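Local coordinates for putative exported protein (Bordetella parapertussis, PDB 3OCJ) that is of unknown function but is probably an S-adenosylmethionine-dependent methyltransferase, and holds a bound palmitic acid, at residues L51-G65 with L255-A267. Sequence-based numbering, arbitrary orientation.
Sequences LAESELGRFLLLYRG and LVFTRLIQPRWNA. With PLM (palmitic acid), chain D.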
loop_
_atom_site.group_PDB
_atom_site.type_symbol
_atom_site.label_atom_id
_atom_site.label_comp_id
_atom_site.label_asym_id
_atom_site.label_seq_id
_atom_site.Cartn_x
_atom_site.Cartn_y
_atom_site.Cartn_z
ATOM N N LEU A 51 4.716 -16.801 -10.854
ATOM C CA LEU A 51 4.568 -16.338 -9.478
ATOM C C LEU A 51 5.453 -17.122 -8.525
ATOM O O LEU A 51 6.149 -16.546 -7.688
ATOM C CB LEU A 51 3.125 -16.463 -9.001
ATOM C CG LEU A 51 2.120 -15.437 -9.501
ATOM C CD1 LEU A 51 0.752 -15.764 -8.913
ATOM C CD2 LEU A 51 2.551 -14.019 -9.132
ATOM N N ALA A 52 5.415 -18.445 -8.642
ATOM C CA ALA A 52 6.126 -19.303 -7.704
ATOM C C ALA A 52 7.646 -19.198 -7.837
ATOM O O ALA A 52 8.375 -19.528 -6.900
ATOM C CB ALA A 52 5.671 -20.751 -7.870
ATOM N N GLU A 53 8.114 -18.752 -8.998
ATOM C CA GLU A 53 9.544 -18.608 -9.249
ATOM C C GLU A 53 10.076 -17.263 -8.772
ATOM O O GLU A 53 11.289 -17.057 -8.729
ATOM C CB GLU A 53 9.856 -18.790 -10.733
ATOM C CG GLU A 53 9.738 -20.222 -11.203
ATOM C CD GLU A 53 10.667 -21.148 -10.447
ATOM O OE1 GLU A 53 11.876 -20.845 -10.371
ATOM O OE2 GLU A 53 10.189 -22.178 -9.926
ATOM N N SER A 54 9.165 -16.365 -8.402
ATOM C CA SER A 54 9.508 -15.007 -8.006
ATOM C C SER A 54 9.518 -14.862 -6.491
ATOM O O SER A 54 8.631 -15.376 -5.816
ATOM C CB SER A 54 8.486 -14.034 -8.606
ATOM O OG SER A 54 8.499 -12.768 -7.965
ATOM N N GLU A 55 10.496 -14.143 -5.950
ATOM C CA GLU A 55 10.492 -13.892 -4.509
ATOM C C GLU A 55 9.215 -13.160 -4.078
ATOM O O GLU A 55 8.564 -13.546 -3.108
ATOM C CB GLU A 55 11.717 -13.089 -4.070
ATOM C CG GLU A 55 13.033 -13.815 -4.209
ATOM C CD GLU A 55 14.195 -13.002 -3.665
ATOM O OE1 GLU A 55 14.200 -11.768 -3.856
ATOM O OE2 GLU A 55 15.106 -13.600 -3.057
ATOM N N LEU A 56 8.853 -12.094 -4.794
ATOM C CA LEU A 56 7.634 -11.361 -4.475
ATOM C C LEU A 56 6.398 -12.236 -4.703
ATOM O O LEU A 56 5.460 -12.238 -3.903
ATOM C CB LEU A 56 7.544 -10.079 -5.310
ATOM C CG LEU A 56 6.246 -9.297 -5.136
ATOM C CD1 LEU A 56 5.953 -9.039 -3.663
ATOM C CD2 LEU A 56 6.309 -7.988 -5.914
ATOM N N GLY A 57 6.413 -12.984 -5.799
ATOM C CA GLY A 57 5.320 -13.873 -6.130
ATOM C C GLY A 57 5.060 -14.895 -5.041
ATOM O O GLY A 57 3.908 -15.140 -4.690
ATOM N N ARG A 58 6.132 -15.499 -4.524
ATOM C CA ARG A 58 6.005 -16.467 -3.441
ATOM C C ARG A 58 5.451 -15.814 -2.187
ATOM O O ARG A 58 4.592 -16.389 -1.506
ATOM C CB ARG A 58 7.347 -17.130 -3.136
ATOM C CG ARG A 58 7.821 -18.059 -4.226
ATOM C CD ARG A 58 9.029 -18.869 -3.781
ATOM N NE ARG A 58 10.247 -18.070 -3.666
ATOM C CZ ARG A 58 11.087 -17.837 -4.672
ATOM N NH1 ARG A 58 10.823 -18.305 -5.884
ATOM N NH2 ARG A 58 12.185 -17.119 -4.467
ATOM N N PHE A 59 5.933 -14.613 -1.878
ATOM C CA PHE A 59 5.443 -13.898 -0.705
ATOM C C PHE A 59 3.934 -13.649 -0.823
ATOM O O PHE A 59 3.180 -13.831 0.138
ATOM C CB PHE A 59 6.187 -12.567 -0.513
ATOM C CG PHE A 59 5.864 -11.881 0.788
ATOM C CD1 PHE A 59 6.665 -12.081 1.902
ATOM C CD2 PHE A 59 4.751 -11.071 0.904
ATOM C CE1 PHE A 59 6.356 -11.477 3.117
ATOM C CE2 PHE A 59 4.439 -10.456 2.121
ATOM C CZ PHE A 59 5.254 -10.666 3.226
ATOM N N LEU A 60 3.491 -13.238 -2.002
ATOM C CA LEU A 60 2.072 -12.987 -2.226
ATOM C C LEU A 60 1.236 -14.263 -2.190
ATOM O O LEU A 60 0.146 -14.261 -1.636
ATOM C CB LEU A 60 1.864 -12.256 -3.549
ATOM C CG LEU A 60 2.356 -10.805 -3.498
ATOM C CD1 LEU A 60 2.458 -10.218 -4.898
ATOM C CD2 LEU A 60 1.454 -9.968 -2.599
ATOM N N LEU A 61 1.748 -15.355 -2.753
ATOM C CA LEU A 61 1.003 -16.610 -2.710
ATOM C C LEU A 61 0.798 -17.042 -1.263
ATOM O O LEU A 61 -0.275 -17.522 -0.900
ATOM C CB LEU A 61 1.751 -17.712 -3.468
ATOM C CG LEU A 61 1.625 -17.622 -4.991
ATOM C CD1 LEU A 61 2.722 -18.441 -5.656
ATOM C CD2 LEU A 61 0.244 -18.095 -5.437
ATOM N N LEU A 62 1.839 -16.864 -0.452
ATOM C CA LEU A 62 1.816 -17.296 0.953
ATOM C C LEU A 62 0.955 -16.392 1.815
ATOM O O LEU A 62 0.128 -16.869 2.601
ATOM C CB LEU A 62 3.226 -17.300 1.540
ATOM C CG LEU A 62 4.096 -18.509 1.250
ATOM C CD1 LEU A 62 5.535 -18.219 1.626
ATOM C CD2 LEU A 62 3.569 -19.709 2.029
ATOM N N TYR A 63 1.165 -15.082 1.692
ATOM C CA TYR A 63 0.629 -14.139 2.676
ATOM C C TYR A 63 -0.472 -13.230 2.145
ATOM O O TYR A 63 -1.151 -12.552 2.920
ATOM C CB TYR A 63 1.767 -13.316 3.304
ATOM C CG TYR A 63 2.881 -14.214 3.812
ATOM C CD1 TYR A 63 2.642 -15.153 4.814
ATOM C CD2 TYR A 63 4.160 -14.147 3.268
ATOM C CE1 TYR A 63 3.653 -16.000 5.253
ATOM C CE2 TYR A 63 5.179 -14.983 3.713
ATOM C CZ TYR A 63 4.921 -15.901 4.698
ATOM O OH TYR A 63 5.941 -16.735 5.131
ATOM N N ARG A 64 -0.615 -13.169 0.820
ATOM C CA ARG A 64 -1.765 -12.517 0.186
ATOM C C ARG A 64 -1.886 -11.029 0.529
ATOM O O ARG A 64 -2.972 -10.458 0.566
ATOM C CB ARG A 64 -3.053 -13.294 0.481
ATOM C CG ARG A 64 -2.959 -14.741 -0.004
ATOM C CD ARG A 64 -4.269 -15.504 0.121
ATOM N NE ARG A 64 -4.751 -15.552 1.491
ATOM C CZ ARG A 64 -5.848 -14.932 1.917
ATOM N NH1 ARG A 64 -6.213 -15.033 3.184
ATOM N NH2 ARG A 64 -6.583 -14.218 1.077
ATOM N N GLY A 65 -0.737 -10.412 0.755
ATOM C CA GLY A 65 -0.654 -8.977 0.959
ATOM C C GLY A 65 0.804 -8.556 0.946
ATOM O O GLY A 65 1.702 -9.388 0.775
ATOM N N LEU A 255 -6.872 -12.121 -13.568
ATOM C CA LEU A 255 -6.631 -13.552 -13.440
ATOM C C LEU A 255 -5.656 -13.798 -12.300
ATOM O O LEU A 255 -5.895 -14.641 -11.425
ATOM C CB LEU A 255 -6.073 -14.111 -14.750
ATOM C CG LEU A 255 -5.776 -15.612 -14.734
ATOM C CD1 LEU A 255 -7.044 -16.415 -14.463
ATOM C CD2 LEU A 255 -5.148 -16.020 -16.055
ATOM N N VAL A 256 -4.565 -13.045 -12.295
ATOM C CA VAL A 256 -3.540 -13.216 -11.276
ATOM C C VAL A 256 -4.094 -12.966 -9.872
ATOM O O VAL A 256 -3.836 -13.748 -8.950
ATOM C CB VAL A 256 -2.298 -12.349 -11.564
ATOM C CG1 VAL A 256 -1.304 -12.423 -10.408
ATOM C CG2 VAL A 256 -1.633 -12.806 -12.858
ATOM N N PHE A 257 -4.859 -11.890 -9.699
ATOM C CA PHE A 257 -5.408 -11.564 -8.384
ATOM C C PHE A 257 -6.563 -12.490 -7.996
ATOM O O PHE A 257 -6.536 -13.114 -6.943
ATOM C CB PHE A 257 -5.894 -10.101 -8.314
ATOM C CG PHE A 257 -4.799 -9.060 -8.307
ATOM C CD1 PHE A 257 -3.459 -9.394 -8.453
ATOM C CD2 PHE A 257 -5.136 -7.719 -8.150
ATOM C CE1 PHE A 257 -2.471 -8.399 -8.447
ATOM C CE2 PHE A 257 -4.159 -6.728 -8.143
ATOM C CZ PHE A 257 -2.830 -7.064 -8.293
ATOM N N THR A 258 -7.594 -12.575 -8.833
ATOM C CA THR A 258 -8.792 -13.314 -8.431
ATOM C C THR A 258 -8.573 -14.814 -8.304
ATOM O O THR A 258 -9.119 -15.446 -7.401
ATOM C CB THR A 258 -9.976 -13.077 -9.383
ATOM O OG1 THR A 258 -9.681 -13.630 -10.673
ATOM C CG2 THR A 258 -10.249 -11.598 -9.509
ATOM N N ARG A 259 -7.776 -15.390 -9.198
ATOM C CA ARG A 259 -7.629 -16.838 -9.219
ATOM C C ARG A 259 -6.359 -17.347 -8.546
ATOM O O ARG A 259 -6.375 -18.397 -7.904
ATOM C CB ARG A 259 -7.707 -17.368 -10.652
ATOM C CG ARG A 259 -7.782 -18.878 -10.719
ATOM C CD ARG A 259 -8.157 -19.358 -12.103
ATOM N NE ARG A 259 -9.462 -18.849 -12.508
ATOM C CZ ARG A 259 -10.124 -19.276 -13.577
ATOM N NH1 ARG A 259 -9.602 -20.223 -14.344
ATOM N NH2 ARG A 259 -11.307 -18.760 -13.875
ATOM N N LEU A 260 -5.257 -16.623 -8.693
ATOM C CA LEU A 260 -3.988 -17.164 -8.209
ATOM C C LEU A 260 -3.625 -16.722 -6.789
ATOM O O LEU A 260 -3.530 -17.555 -5.881
ATOM C CB LEU A 260 -2.855 -16.876 -9.196
ATOM C CG LEU A 260 -3.138 -17.297 -10.643
ATOM C CD1 LEU A 260 -1.911 -17.074 -11.518
ATOM C CD2 LEU A 260 -3.591 -18.757 -10.710
ATOM N N ILE A 261 -3.446 -15.421 -6.589
ATOM C CA ILE A 261 -3.022 -14.905 -5.287
ATOM C C ILE A 261 -4.169 -14.799 -4.287
ATOM O O ILE A 261 -4.041 -15.198 -3.130
ATOM C CB ILE A 261 -2.391 -13.509 -5.440
ATOM C CG1 ILE A 261 -1.104 -13.600 -6.266
ATOM C CG2 ILE A 261 -2.177 -12.858 -4.074
ATOM C CD1 ILE A 261 -0.572 -12.243 -6.713
ATOM N N GLN A 262 -5.284 -14.238 -4.742
ATOM C CA GLN A 262 -6.440 -13.938 -3.896
ATOM C C GLN A 262 -6.068 -12.945 -2.798
ATOM O O GLN A 262 -6.121 -13.253 -1.615
ATOM C CB GLN A 262 -7.069 -15.211 -3.337
ATOM C CG GLN A 262 -7.374 -16.212 -4.450
ATOM C CD GLN A 262 -8.495 -17.169 -4.109
ATOM O OE1 GLN A 262 -8.493 -17.797 -3.052
ATOM N NE2 GLN A 262 -9.459 -17.289 -5.012
ATOM N N PRO A 263 -5.710 -11.726 -3.198
ATOM C CA PRO A 263 -5.166 -10.768 -2.224
ATOM C C PRO A 263 -6.188 -10.311 -1.182
ATOM O O PRO A 263 -7.393 -10.264 -1.439
ATOM C CB PRO A 263 -4.762 -9.559 -3.073
ATOM C CG PRO A 263 -4.982 -9.945 -4.504
ATOM C CD PRO A 263 -5.819 -11.179 -4.560
ATOM N N ARG A 264 -5.666 -9.914 -0.028
ATOM C CA ARG A 264 -6.470 -9.455 1.097
ATOM C C ARG A 264 -6.788 -7.962 1.043
ATOM O O ARG A 264 -7.523 -7.471 1.903
ATOM C CB ARG A 264 -5.701 -9.667 2.406
ATOM C CG ARG A 264 -5.210 -11.056 2.699
ATOM C CD ARG A 264 -4.112 -10.977 3.768
ATOM N NE ARG A 264 -3.695 -12.303 4.189
ATOM C CZ ARG A 264 -4.334 -13.018 5.110
ATOM N NH1 ARG A 264 -5.409 -12.516 5.705
ATOM N NH2 ARG A 264 -3.905 -14.230 5.429
ATOM N N TRP A 265 -6.222 -7.237 0.072
ATOM C CA TRP A 265 -6.385 -5.779 -0.007
ATOM C C TRP A 265 -7.640 -5.356 -0.754
ATOM O O TRP A 265 -7.627 -4.357 -1.481
ATOM C CB TRP A 265 -5.150 -5.140 -0.653
ATOM C CG TRP A 265 -4.793 -5.634 -2.043
ATOM C CD1 TRP A 265 -5.525 -5.473 -3.185
ATOM C CD2 TRP A 265 -3.599 -6.328 -2.425
ATOM N NE1 TRP A 265 -4.857 -6.030 -4.264
ATOM C CE2 TRP A 265 -3.667 -6.550 -3.823
ATOM C CE3 TRP A 265 -2.461 -6.756 -1.730
ATOM C CZ2 TRP A 265 -2.659 -7.217 -4.526
ATOM C CZ3 TRP A 265 -1.454 -7.419 -2.434
ATOM C CH2 TRP A 265 -1.564 -7.637 -3.820
ATOM N N ASN A 266 -8.724 -6.095 -0.561
ATOM C CA ASN A 266 -9.921 -5.898 -1.370
ATOM C C ASN A 266 -11.071 -5.154 -0.685
ATOM O O ASN A 266 -12.239 -5.349 -1.041
ATOM C CB ASN A 266 -10.407 -7.241 -1.920
ATOM C CG ASN A 266 -10.884 -8.179 -0.831
ATOM O OD1 ASN A 266 -10.596 -7.992 0.356
ATOM N ND2 ASN A 266 -11.627 -9.209 -1.234
ATOM N N ALA A 267 -10.737 -4.315 0.291
ATOM C CA ALA A 267 -11.731 -3.424 0.871
ATOM C C ALA A 267 -11.711 -2.153 0.039
ATOM O O ALA A 267 -10.964 -1.224 0.333
ATOM C CB ALA A 267 -11.426 -3.125 2.328
HETATM C C1 PLM D . -0.558 -2.631 -0.021
HETATM O O1 PLM D . -0.048 -1.499 -0.151
HETATM O O2 PLM D . -0.313 -3.274 1.022
HETATM C C2 PLM D . -1.451 -3.246 -1.085
HETATM C C3 PLM D . -1.452 -2.472 -2.404
HETATM C C4 PLM D . -2.150 -3.335 -3.457
HETATM C C5 PLM D . -2.431 -2.601 -4.761
HETATM C C6 PLM D . -1.153 -2.227 -5.505
HETATM C C7 PLM D . -0.089 -3.316 -5.453
HETATM C C8 PLM D . -0.474 -4.585 -6.205
HETATM C C9 PLM D . 0.694 -5.560 -6.104
HETATM C CA PLM D . 0.651 -6.657 -7.157
HETATM C CB PLM D . 2.060 -7.199 -7.377
HETATM C CC PLM D . 2.052 -8.561 -8.051
HETATM C CD PLM D . 3.474 -9.080 -8.209
HETATM C CE PLM D . 3.442 -10.515 -8.725
HETATM C CF PLM D . 4.755 -11.236 -8.463
HETATM C CG PLM D . 5.935 -10.567 -9.149
HETATM O O HOH W 1 -2.588 -17.574 -2.482
HETATM O O HOH W 2 -2.440 -16.050 3.375
#
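Two arginines of like charge, Arg64 and Arg264, lie against each other: Arg64 NH1 sits over the centre of the Arg264 guanidinium, 3.3 Å from Arg264 NH2, with the two planes 38° apart. Each group is held by a carbonyl of the opposite segment. Arg64 NH2 donates to Gln262 O (2.9 Å), nearly in line with the C=O bond and within the guanidinium plane; a bend at chi3 (-59°) turns the Arg64 head back to that oxygen. Arg264 is extended from CG to NE, and its NE reaches Tyr63 O (2.9 Å), 34° from the carbonyl plane. A water accepts from Arg64 NE and Arg264 NH2 and donates to Leu62 O, which probably eases the repulsion. Beside them, Arg264 N bonds to Arg64 O (2.8 Å). Both arginines thus tie the end of helix 55-63, where Arg64 has positive phi, to the loop after helix 247-261. A second water joins Leu61 O and Ile261 O.

The inner side is apolar. Leu51 CD1 meets Leu260 CB (3.8 Å) and Ile261 CG1, while its CD2 touches palmitic acid CF. Leu60 divides similarly: CD1 rests on the lipid chain, and CD2 meets the Trp265 ring edge at CZ3 (3.9 Å). Palmitic acid C4 covers one indole face over its centre, 3.5 Å from Trp265 CD2, and Pro263 CB covers the opposite one. The two segments therefore together flank the bound palmitic acid, with Leu51, Leu60 and Trp265 touching it. Helix 86-94 packs against this apolar side through Phe91, which touches Leu51 and Val256, while helix 15-33 borders Leu62 and Gln262.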